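Local coordinates for protein peroxinectin A (Dictyostelium discoideum, PDB 6ERC) that uses a bound heme and hydrogen peroxide to oxidise phenolic donors, and also oxidises iodide and thiocyanate, at residues 22-28 and 141-147; 80-86 and 292-297. All coordinates share one frame; numbering follows the deposited sequence.

The two contacts are neighbours, their centres about 8 Å apart, and their segments alternate along the chain. Contact 1 pairs edge strand 24-25 with strand 139-144; contact 2 joins the loop after helix 70-80 to the start of helix 294-300 at a heme propionate. Two probable backbone hydrogen bonds connect them, one from N294 N to I27 O and one from S145 N to L85 O (2.9 Å). A sodium ion ties them again, held by G147 O of contact 1 at 2.6 Å and by N82 O of contact 2 at 2.4 Å. Contact 2 meets the heme directly and includes H81, the predicted proton acceptor; the L146 side chain of contact 1 lies about 5 Å from that of H81.

Contact 1: 22-28 and 141-147; sequences IFTPFIR and EQINSLG. With NA (sodium ion), chain K.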
ATOM      1  N   ILE A  22       6.059   9.540 -12.470  1.00 58.15           N
ATOM      2  CA  ILE A  22       4.620   9.383 -12.318  1.00 59.23           C
ATOM      3  C   ILE A  22       3.950   9.295 -13.686  1.00 59.04           C
ATOM      4  O   ILE A  22       4.435   9.847 -14.682  1.00 59.63           O
ATOM      5  CB  ILE A  22       4.051  10.547 -11.486  1.00 60.39           C
ATOM      6  CG1 ILE A  22       2.579  10.308 -11.155  1.00 60.08           C
ATOM      7  CG2 ILE A  22       4.223  11.872 -12.222  1.00 60.21           C
ATOM      8  CD1 ILE A  22       2.057  11.174 -10.030  1.00 59.85           C
ATOM      9  N   PHE A  23       2.822   8.581 -13.733  1.00 59.18           N
ATOM     10  CA  PHE A  23       2.007   8.454 -14.944  1.00 57.96           C
ATOM     11  C   PHE A  23       2.746   7.699 -16.047  1.00 56.78           C
ATOM     12  O   PHE A  23       2.675   8.061 -17.223  1.00 56.06           O
ATOM     13  CB  PHE A  23       1.547   9.830 -15.444  1.00 59.71           C
ATOM     14  CG  PHE A  23       0.798  10.630 -14.418  1.00 60.66           C
ATOM     15  CD1 PHE A  23      -0.269  10.077 -13.728  1.00 59.69           C
ATOM     16  CD2 PHE A  23       1.167  11.936 -14.137  1.00 60.91           C
ATOM     17  CE1 PHE A  23      -0.956  10.815 -12.781  1.00 61.01           C
ATOM     18  CE2 PHE A  23       0.484  12.676 -13.191  1.00 60.32           C
ATOM     19  CZ  PHE A  23      -0.578  12.116 -12.513  1.00 61.14           C
ATOM     20  N   THR A  24       3.452   6.635 -15.671  1.00 56.89           N
ATOM     21  CA  THR A  24       4.148   5.806 -16.649  1.00 57.23           C
ATOM     22  C   THR A  24       3.681   4.355 -16.553  1.00 58.08           C
ATOM     23  O   THR A  24       3.296   3.894 -15.471  1.00 55.87           O
ATOM     24  CB  THR A  24       5.669   5.854 -16.448  1.00 57.57           C
ATOM     25  OG1 THR A  24       5.997   5.407 -15.129  1.00 57.72           O
ATOM     26  CG2 THR A  24       6.197   7.266 -16.659  1.00 57.09           C
ATOM     27  N   PRO A  25       3.684   3.617 -17.668  1.00 58.23           N
ATOM     28  CA  PRO A  25       3.187   2.234 -17.635  1.00 56.76           C
ATOM     29  C   PRO A  25       3.914   1.399 -16.593  1.00 56.13           C
ATOM     30  O   PRO A  25       5.095   1.613 -16.293  1.00 55.77           O
ATOM     31  CB  PRO A  25       3.462   1.705 -19.052  1.00 55.96           C
ATOM     32  CG  PRO A  25       3.781   2.900 -19.911  1.00 55.96           C
ATOM     33  CD  PRO A  25       3.891   4.121 -19.038  1.00 56.58           C
ATOM     34  N   PHE A  26       3.174   0.454 -16.015  1.00 54.80           N
ATOM     35  CA  PHE A  26       3.771  -0.518 -15.109  1.00 53.73           C
ATOM     36  C   PHE A  26       4.706  -1.456 -15.867  1.00 53.99           C
ATOM     37  O   PHE A  26       4.691  -1.541 -17.101  1.00 55.09           O
ATOM     38  CB  PHE A  26       2.695  -1.346 -14.395  1.00 54.46           C
ATOM     39  CG  PHE A  26       1.999  -0.618 -13.283  1.00 55.09           C
ATOM     40  CD1 PHE A  26       2.609  -0.459 -12.049  1.00 54.38           C
ATOM     41  CD2 PHE A  26       0.713  -0.125 -13.455  1.00 56.65           C
ATOM     42  CE1 PHE A  26       1.960   0.195 -11.018  1.00 54.75           C
ATOM     43  CE2 PHE A  26       0.061   0.529 -12.426  1.00 57.04           C
ATOM     44  CZ  PHE A  26       0.686   0.688 -11.207  1.00 55.77           C
ATOM     45  N   ILE A  27       5.518  -2.171 -15.105  1.00 53.70           N
ATOM     46  CA  ILE A  27       6.368  -3.224 -15.641  1.00 54.08           C
ATOM     47  C   ILE A  27       5.632  -4.554 -15.517  1.00 53.85           C
ATOM     48  O   ILE A  27       4.711  -4.709 -14.711  1.00 52.83           O
ATOM     49  CB  ILE A  27       7.737  -3.262 -14.910  1.00 54.36           C
ATOM     50  CG1 ILE A  27       8.509  -1.961 -15.143  1.00 55.51           C
ATOM     51  CG2 ILE A  27       8.589  -4.445 -15.350  1.00 55.19           C
ATOM     52  CD1 ILE A  27       8.870  -1.692 -16.599  1.00 55.78           C
ATOM     53  N   ARG A  28       6.028  -5.523 -16.339  1.00 52.10           N
ATOM     54  CA  ARG A  28       5.486  -6.874 -16.287  1.00 53.52           C
ATOM     55  C   ARG A  28       6.613  -7.860 -16.023  1.00 52.34           C
ATOM     56  O   ARG A  28       7.632  -7.846 -16.722  1.00 53.16           O
ATOM     57  CB  ARG A  28       4.773  -7.240 -17.594  1.00 54.60           C
ATOM     58  CG  ARG A  28       3.523  -6.428 -17.888  1.00 54.79           C
ATOM     59  CD  ARG A  28       2.291  -6.997 -17.202  1.00 53.40           C
ATOM     60  NE  ARG A  28       1.097  -6.232 -17.550  1.00 54.61           N
ATOM     61  CZ  ARG A  28      -0.129  -6.502 -17.116  1.00 53.87           C
ATOM     62  NH1 ARG A  28      -0.346  -7.531 -16.308  1.00 53.42           N
ATOM     63  NH2 ARG A  28      -1.143  -5.737 -17.493  1.00 54.69           N
ATOM     64  N   GLU A 141      -1.022  -1.177 -21.601  1.00 58.68           N
ATOM     65  CA  GLU A 141      -0.402  -1.358 -20.300  1.00 57.62           C
ATOM     66  C   GLU A 141      -1.016  -0.396 -19.299  1.00 57.68           C
ATOM     67  O   GLU A 141      -1.378   0.734 -19.651  1.00 58.00           O
ATOM     68  CB  GLU A 141       1.120  -1.140 -20.392  1.00 57.13           C
ATOM     69  CG  GLU A 141       1.890  -1.449 -19.113  1.00 57.39           C
ATOM     70  CD  GLU A 141       1.519  -2.801 -18.509  1.00 57.25           C
ATOM     71  OE1 GLU A 141       0.589  -2.846 -17.674  1.00 55.57           O
ATOM     72  OE2 GLU A 141       2.153  -3.816 -18.867  1.00 57.64           O
ATOM     73  N   GLN A 142      -1.177  -0.870 -18.065  1.00 56.86           N
ATOM     74  CA  GLN A 142      -1.760  -0.027 -17.035  1.00 57.80           C
ATOM     75  C   GLN A 142      -0.779   1.055 -16.593  1.00 57.27           C
ATOM     76  O   GLN A 142       0.447   0.900 -16.679  1.00 55.87           O
ATOM     77  CB  GLN A 142      -2.205  -0.861 -15.826  1.00 57.42           C
ATOM     78  CG  GLN A 142      -3.564  -1.545 -15.988  1.00 57.38           C
ATOM     79  CD  GLN A 142      -3.521  -2.739 -16.924  1.00 57.20           C
ATOM     80  OE1 GLN A 142      -2.569  -3.519 -16.913  1.00 55.55           O
ATOM     81  NE2 GLN A 142      -4.556  -2.888 -17.739  1.00 57.32           N
ATOM     82  N   ILE A 143      -1.339   2.171 -16.126  1.00 56.78           N
ATOM     83  CA  ILE A 143      -0.574   3.383 -15.812  1.00 58.89           C
ATOM     84  C   ILE A 143      -0.455   3.525 -14.302  1.00 57.19           C
ATOM     85  O   ILE A 143      -1.460   3.474 -13.580  1.00 55.55           O
ATOM     86  CB  ILE A 143      -1.220   4.643 -16.439  1.00 59.60           C
ATOM     87  CG1 ILE A 143      -0.961   4.696 -17.968  1.00 58.62           C
ATOM     88  CG2 ILE A 143      -0.687   5.911 -15.741  1.00 58.03           C
ATOM     89  CD1 ILE A 143       0.309   5.451 -18.382  1.00 58.75           C
ATOM     90  N   ASN A 144       0.776   3.702 -13.832  1.00 58.32           N
ATOM     91  CA  ASN A 144       1.036   4.006 -12.429  1.00 58.97           C
ATOM     92  C   ASN A 144       0.886   5.508 -12.215  1.00 57.04           C
ATOM     93  O   ASN A 144       1.726   6.298 -12.662  1.00 56.34           O
ATOM     94  CB  ASN A 144       2.433   3.543 -12.007  1.00 56.41           C
ATOM     95  CG  ASN A 144       2.662   3.671 -10.513  1.00 55.75           C
ATOM     96  OD1 ASN A 144       1.766   4.079  -9.772  1.00 56.56           O
ATOM     97  ND2 ASN A 144       3.848   3.315 -10.063  1.00 54.45           N
ATOM     98  N   SER A 145      -0.181   5.907 -11.531  1.00 57.17           N
ATOM     99  CA  SER A 145      -0.424   7.317 -11.234  1.00 60.71           C
ATOM    100  C   SER A 145       0.319   7.787  -9.987  1.00 59.17           C
ATOM    101  O   SER A 145      -0.222   8.543  -9.176  1.00 58.30           O
ATOM    102  CB  SER A 145      -1.927   7.559 -11.102  1.00 58.97           C
ATOM    103  OG  SER A 145      -2.579   7.391 -12.350  1.00 59.08           O
ATOM    104  N   LEU A 146       1.565   7.351  -9.821  1.00 58.18           N
ATOM    105  CA  LEU A 146       2.370   7.709  -8.665  1.00 59.01           C
ATOM    106  C   LEU A 146       3.826   7.410  -8.988  1.00 59.33           C
ATOM    107  O   LEU A 146       4.125   6.502  -9.768  1.00 57.14           O
ATOM    108  CB  LEU A 146       1.931   6.937  -7.417  1.00 58.04           C
ATOM    109  CG  LEU A 146       1.975   7.691  -6.090  1.00 57.71           C
ATOM    110  CD1 LEU A 146       0.858   8.719  -6.015  1.00 58.54           C
ATOM    111  CD2 LEU A 146       1.881   6.715  -4.934  1.00 58.65           C
ATOM    112  N   GLY A 147       4.727   8.186  -8.389  1.00 59.70           N
ATOM    113  CA  GLY A 147       6.145   7.947  -8.567  1.00 57.36           C
ATOM    114  C   GLY A 147       6.560   6.604  -8.000  1.00 56.15           C
ATOM    115  O   GLY A 147       6.189   6.259  -6.875  1.00 55.90           O
TER
HETATM  116 NA    NA K 609       6.882   7.685  -4.776  1.00 57.05          NA
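The carbonyl oxygen of N144 receives the amide of F23, N to O 2.7 Å, nearly along the C=O axis, and more weakly those of T24 and, within its own segment, L146. Two successive residues facing N144, with F23 at positive phi, define a G1 beta bulge. N144 N returns a bond to T24 O at 3.0 Å, which makes T24 and N144 an antiparallel hydrogen-bonded pair; beyond the bulge P25 and I143 form a non-hydrogen-bonded pair, and F26 N reaches Q142 O at 2.8 Å.

N144 also carries the main ring contact. Its CB stands 3.4 Å above one face of the F26 ring, offset toward the rim, a CH-pi contact that leaves amide and ring planes only 11° apart. The amide is held by L85 N on OD1 and M83 O on ND2, which fixes its rotation. At the bulge, the CG1 of I22 lies over the centre of the F23 ring, whose edge meets S145 OG in plane.

At the other end R28 and E141 meet head-on to form a salt bridge. R28 NE gives E141 OE2 a bond of 2.9 Å in the guanidinium plane, on the syn lone pair. E141 CG is anti to the backbone N (chi1 -174°), and the bend at chi2 lets OE1 also take Q142 N at 2.7 Å; N294 ND2 is a further partner of OE1. R28 NH2 bonds to H390 O.

Residues 24-25 form an outermost strand of a four-stranded antiparallel sheet. Strand 139-144 lies between it and 113-124, bonding through E141 to T122 and I143 to R120, while F26 and R28 rest against helix 294-300.

Contact 2: 80-86 and 292-297; sequences IHNMALS and VSNEFT. With NA (sodium ion), chain K; HEM (protoporphyrin IX containing Fe), chain F.
The F296 ring is approached obliquely by two aliphatic ends of 80-86 that converge on one corner: I80 CD1 lies 3.9 Å and M83 CE 4.0 Å from F296 CE2. The M83 side chain lies roughly perpendicular to that of F296, whereas those of I80 and F296 run antiparallel past one another. The second flat group is the heme propionate. Its O2D is gripped by two hydroxyls, T297 OG1 at 2.8 Å and S86 OG at 2.9 Å, one from each segment; S86 N adds a weak bond to O1D. The shared oxygen therefore bridges segments that make no hydrogen bond to each other. T297 can serve it because OG1 stands anti to the backbone N (chi1 -172°).

I80, A84, L85, S86 and T297 line the heme pocket of an animal heme peroxidase. Helix 70-80 finishes at I80, whose carbonyl takes both M83 N and A84 N, and the chain then runs through H81, the predicted proton acceptor, and N82, a sodium ligand. Across the contact S293, just before helix 294-300, is its N-cap, with OG accepting F296 N at 3.1 Å.

I80 links ring and cofactor: with CG1 anti to the backbone N (chi1 -174°), CG1 and CD1 both meet the heme methyl CMD, CG1 at 3.5 Å, and CD1 also reaches F296 CE2. An alanine at this position removes both branches beyond CB and would probably open a gap between CMD and F296 CE2. Further along, V292 sets CG2 3.5 Å from M83 O and turns CG1 to the methyl of A84. That methyl also packs against T297 OG1, next to the bond the hydroxyl makes to the propionate. Helix 452-467 backs this wall, F462 touching M83 and Q461 touching V292 and F296.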
ATOM      1  N   ILE A  80       3.212   1.179   0.372  1.00 52.46           N
ATOM      2  CA  ILE A  80       2.706   1.093  -0.996  1.00 52.51           C
ATOM      3  C   ILE A  80       2.247   2.457  -1.486  1.00 52.24           C
ATOM      4  O   ILE A  80       2.368   2.771  -2.677  1.00 52.60           O
ATOM      5  CB  ILE A  80       1.573   0.050  -1.108  1.00 52.59           C
ATOM      6  CG1 ILE A  80       1.161  -0.119  -2.571  1.00 51.07           C
ATOM      7  CG2 ILE A  80       0.369   0.450  -0.270  1.00 53.25           C
ATOM      8  CD1 ILE A  80       2.200  -0.832  -3.414  1.00 51.65           C
ATOM      9  N   HIS A  81       1.707   3.287  -0.595  1.00 53.16           N
ATOM     10  CA  HIS A  81       1.324   4.636  -0.989  1.00 55.86           C
ATOM     11  C   HIS A  81       2.524   5.498  -1.368  1.00 56.69           C
ATOM     12  O   HIS A  81       2.330   6.611  -1.867  1.00 56.22           O
ATOM     13  CB  HIS A  81       0.526   5.300   0.134  1.00 55.14           C
ATOM     14  CG  HIS A  81      -0.808   4.668   0.380  1.00 54.27           C
ATOM     15  ND1 HIS A  81      -1.598   4.991   1.462  1.00 54.77           N
ATOM     16  CD2 HIS A  81      -1.492   3.729  -0.318  1.00 54.74           C
ATOM     17  CE1 HIS A  81      -2.711   4.279   1.421  1.00 54.27           C
ATOM     18  NE2 HIS A  81      -2.671   3.505   0.352  1.00 53.89           N
ATOM     19  N   ASN A  82       3.746   5.016  -1.142  1.00 54.17           N
ATOM     20  CA  ASN A  82       4.949   5.662  -1.648  1.00 56.10           C
ATOM     21  C   ASN A  82       5.367   5.151  -3.019  1.00 55.93           C
ATOM     22  O   ASN A  82       6.369   5.633  -3.558  1.00 56.12           O
ATOM     23  CB  ASN A  82       6.117   5.457  -0.673  1.00 56.65           C
ATOM     24  CG  ASN A  82       6.145   6.486   0.439  1.00 57.35           C
ATOM     25  OD1 ASN A  82       6.665   7.589   0.264  1.00 58.15           O
ATOM     26  ND2 ASN A  82       5.599   6.125   1.594  1.00 56.31           N
ATOM     27  N   MET A  83       4.635   4.202  -3.600  1.00 57.45           N
ATOM     28  CA  MET A  83       5.155   3.477  -4.756  1.00 55.40           C
ATOM     29  C   MET A  83       4.175   3.344  -5.916  1.00 54.95           C
ATOM     30  O   MET A  83       4.590   3.480  -7.068  1.00 54.67           O
ATOM     31  CB  MET A  83       5.611   2.080  -4.308  1.00 53.38           C
ATOM     32  CG  MET A  83       6.735   2.097  -3.285  1.00 51.67           C
ATOM     33  SD  MET A  83       7.250   0.450  -2.759  1.00 46.20           S
ATOM     34  CE  MET A  83       7.886  -0.212  -4.291  1.00 50.57           C
ATOM     35  N   ALA A  84       2.899   3.066  -5.654  1.00 57.10           N
ATOM     36  CA  ALA A  84       1.995   2.705  -6.739  1.00 57.71           C
ATOM     37  C   ALA A  84       0.582   3.206  -6.481  1.00 56.58           C
ATOM     38  O   ALA A  84       0.099   3.184  -5.347  1.00 56.60           O
ATOM     39  CB  ALA A  84       1.967   1.185  -6.938  1.00 56.89           C
ATOM     40  N   LEU A  85      -0.078   3.643  -7.554  1.00 56.14           N
ATOM     41  CA  LEU A  85      -1.502   3.959  -7.525  1.00 58.49           C
ATOM     42  C   LEU A  85      -2.112   3.548  -8.856  1.00 57.50           C
ATOM     43  O   LEU A  85      -1.694   4.040  -9.908  1.00 57.53           O
ATOM     44  CB  LEU A  85      -1.752   5.448  -7.272  1.00 59.15           C
ATOM     45  CG  LEU A  85      -3.228   5.859  -7.304  1.00 57.90           C
ATOM     46  CD1 LEU A  85      -3.961   5.308  -6.092  1.00 57.50           C
ATOM     47  CD2 LEU A  85      -3.379   7.365  -7.388  1.00 58.42           C
ATOM     48  N   SER A  86      -3.104   2.660  -8.807  1.00 58.25           N
ATOM     49  CA  SER A  86      -3.819   2.232 -10.009  1.00 58.86           C
ATOM     50  C   SER A  86      -5.068   3.096 -10.147  1.00 58.79           C
ATOM     51  O   SER A  86      -6.189   2.689  -9.839  1.00 59.36           O
ATOM     52  CB  SER A  86      -4.153   0.749  -9.928  1.00 57.86           C
ATOM     53  OG  SER A  86      -2.971  -0.028  -9.861  1.00 57.18           O
ATOM     54  N   VAL A 292       7.514   0.137 -10.800  1.00 51.80           N
ATOM     55  CA  VAL A 292       6.787  -0.936 -10.134  1.00 53.23           C
ATOM     56  C   VAL A 292       6.279  -1.935 -11.167  1.00 53.53           C
ATOM     57  O   VAL A 292       5.887  -1.565 -12.281  1.00 53.26           O
ATOM     58  CB  VAL A 292       5.628  -0.363  -9.300  1.00 54.05           C
ATOM     59  CG1 VAL A 292       4.781  -1.489  -8.697  1.00 52.50           C
ATOM     60  CG2 VAL A 292       6.159   0.551  -8.205  1.00 52.39           C
ATOM     61  N   SER A 293       6.280  -3.211 -10.798  1.00 51.92           N
ATOM     62  CA  SER A 293       5.751  -4.254 -11.662  1.00 52.64           C
ATOM     63  C   SER A 293       4.253  -4.404 -11.445  1.00 52.39           C
ATOM     64  O   SER A 293       3.737  -4.212 -10.340  1.00 50.71           O
ATOM     65  CB  SER A 293       6.442  -5.591 -11.396  1.00 51.79           C
ATOM     66  OG  SER A 293       6.063  -6.108 -10.133  1.00 50.40           O
ATOM     67  N   ASN A 294       3.554  -4.762 -12.522  1.00 53.46           N
ATOM     68  CA  ASN A 294       2.106  -4.911 -12.449  1.00 53.80           C
ATOM     69  C   ASN A 294       1.710  -6.005 -11.471  1.00 52.31           C
ATOM     70  O   ASN A 294       0.691  -5.883 -10.781  1.00 52.33           O
ATOM     71  CB  ASN A 294       1.546  -5.208 -13.838  1.00 54.14           C
ATOM     72  CG  ASN A 294       0.128  -4.721 -14.007  1.00 54.14           C
ATOM     73  OD1 ASN A 294      -0.750  -5.035 -13.202  1.00 54.48           O
ATOM     74  ND2 ASN A 294      -0.104  -3.933 -15.052  1.00 55.06           N
ATOM     75  N   GLU A 295       2.504  -7.071 -11.384  1.00 50.52           N
ATOM     76  CA  GLU A 295       2.174  -8.169 -10.484  1.00 51.51           C
ATOM     77  C   GLU A 295       2.424  -7.793  -9.030  1.00 51.14           C
ATOM     78  O   GLU A 295       1.728  -8.290  -8.138  1.00 50.85           O
ATOM     79  CB  GLU A 295       2.979  -9.416 -10.849  1.00 53.40           C
ATOM     80  CG  GLU A 295       2.743  -9.934 -12.264  1.00 52.62           C
ATOM     81  CD  GLU A 295       3.508  -9.146 -13.316  1.00 53.34           C
ATOM     82  OE1 GLU A 295       4.070  -8.083 -12.977  1.00 51.16           O
ATOM     83  OE2 GLU A 295       3.551  -9.595 -14.482  1.00 54.92           O
ATOM     84  N   PHE A 296       3.406  -6.926  -8.776  1.00 53.25           N
ATOM     85  CA  PHE A 296       3.720  -6.525  -7.407  1.00 51.42           C
ATOM     86  C   PHE A 296       2.539  -5.807  -6.768  1.00 50.62           C
ATOM     87  O   PHE A 296       2.025  -6.228  -5.726  1.00 49.70           O
ATOM     88  CB  PHE A 296       4.965  -5.633  -7.400  1.00 51.28           C
ATOM     89  CG  PHE A 296       5.286  -5.037  -6.052  1.00 49.81           C
ATOM     90  CD1 PHE A 296       6.016  -5.752  -5.115  1.00 50.78           C
ATOM     91  CD2 PHE A 296       4.870  -3.754  -5.728  1.00 50.76           C
ATOM     92  CE1 PHE A 296       6.316  -5.203  -3.877  1.00 50.02           C
ATOM     93  CE2 PHE A 296       5.171  -3.200  -4.488  1.00 50.66           C
ATOM     94  CZ  PHE A 296       5.893  -3.926  -3.566  1.00 49.22           C
ATOM     95  N   THR A 297       2.090  -4.716  -7.386  1.00 50.80           N
ATOM     96  CA  THR A 297       1.032  -3.916  -6.785  1.00 52.61           C
ATOM     97  C   THR A 297      -0.338  -4.565  -6.941  1.00 53.42           C
ATOM     98  O   THR A 297      -1.179  -4.447  -6.044  1.00 53.04           O
ATOM     99  CB  THR A 297       1.029  -2.510  -7.395  1.00 53.21           C
ATOM    100  OG1 THR A 297       0.117  -1.677  -6.674  1.00 54.45           O
ATOM    101  CG2 THR A 297       0.629  -2.535  -8.862  1.00 53.18           C
TER
HETATM  102 NA    NA K 609       6.882   7.685  -4.776  1.00 57.05          NA
HETATM  103  CHA HEM F 604      -5.107  -1.121  -2.855  1.00 54.12           C
HETATM  104  CHB HEM F 604      -7.901  -0.363   1.017  1.00 50.11           C
HETATM  105  CHC HEM F 604      -4.400  -2.167   3.872  1.00 47.77           C
HETATM  106  CHD HEM F 604      -1.715  -3.141  -0.040  1.00 52.38           C
HETATM  107  C1A HEM F 604      -6.185  -0.820  -2.060  1.00 52.15           C
HETATM  108  C2A HEM F 604      -7.488  -0.413  -2.524  1.00 50.82           C
HETATM  109  C3A HEM F 604      -8.268  -0.203  -1.460  1.00 49.41           C
HETATM  110  C4A HEM F 604      -7.475  -0.469  -0.282  1.00 49.80           C
HETATM  111  CMA HEM F 604      -9.745   0.248  -1.461  1.00 45.54           C
HETATM  112  CAA HEM F 604      -7.876  -0.272  -4.005  1.00 51.66           C
HETATM  113  CBA HEM F 604      -8.885  -1.372  -4.302  1.00 52.61           C
HETATM  114  CGA HEM F 604      -8.890  -1.680  -5.776  1.00 54.79           C
HETATM  115  O1A HEM F 604      -7.846  -2.142  -6.305  1.00 54.82           O
HETATM  116  O2A HEM F 604      -9.945  -1.473  -6.426  1.00 54.01           O
HETATM  117  C1B HEM F 604      -7.183  -0.767   2.116  1.00 49.24           C
HETATM  118  C2B HEM F 604      -7.632  -0.655   3.482  1.00 47.71           C
HETATM  119  C3B HEM F 604      -6.667  -1.146   4.278  1.00 48.25           C
HETATM  120  C4B HEM F 604      -5.576  -1.590   3.433  1.00 49.49           C
HETATM  121  CMB HEM F 604      -8.999  -0.049   3.860  1.00 43.14           C
HETATM  122  CAB HEM F 604      -6.630  -1.275   5.818  1.00 47.63           C
HETATM  123  CBB HEM F 604      -7.661  -0.949   6.606  1.00 48.58           C
HETATM  124  C1C HEM F 604      -3.366  -2.600   3.069  1.00 47.66           C
HETATM  125  C2C HEM F 604      -2.131  -3.223   3.514  1.00 48.10           C
HETATM  126  C3C HEM F 604      -1.385  -3.491   2.421  1.00 49.54           C
HETATM  127  C4C HEM F 604      -2.135  -3.042   1.268  1.00 51.55           C
HETATM  128  CMC HEM F 604      -1.845  -3.487   5.007  1.00 45.50           C
HETATM  129  CAC HEM F 604       0.011  -4.142   2.233  1.00 47.87           C
HETATM  130  CBC HEM F 604       0.808  -4.582   3.210  1.00 47.73           C
HETATM  131  C1D HEM F 604      -2.379  -2.640  -1.133  1.00 52.10           C
HETATM  132  C2D HEM F 604      -1.873  -2.600  -2.486  1.00 51.41           C
HETATM  133  C3D HEM F 604      -2.818  -2.052  -3.256  1.00 54.18           C
HETATM  134  C4D HEM F 604      -3.943  -1.708  -2.421  1.00 54.05           C
HETATM  135  CMD HEM F 604      -0.496  -3.136  -2.928  1.00 49.08           C
HETATM  136  CAD HEM F 604      -2.757  -1.769  -4.767  1.00 53.66           C
HETATM  137  CBD HEM F 604      -1.946  -0.485  -4.906  1.00 54.33           C
HETATM  138  CGD HEM F 604      -2.436   0.348  -6.066  1.00 53.26           C
HETATM  139  O1D HEM F 604      -3.404   1.126  -5.873  1.00 51.67           O
HETATM  140  O2D HEM F 604      -1.865   0.250  -7.182  1.00 51.47           O
HETATM  141  NA  HEM F 604      -6.210  -0.843  -0.683  1.00 54.14           N
HETATM  142  NB  HEM F 604      -5.927  -1.341   2.119  1.00 54.65           N
HETATM  143  NC  HEM F 604      -3.330  -2.505   1.695  1.00 52.80           N
HETATM  144  ND  HEM F 604      -3.643  -2.087  -1.131  1.00 55.15           N
HETATM  145 FE   HEM F 604      -4.746  -1.668   0.479  1.00 61.91          FE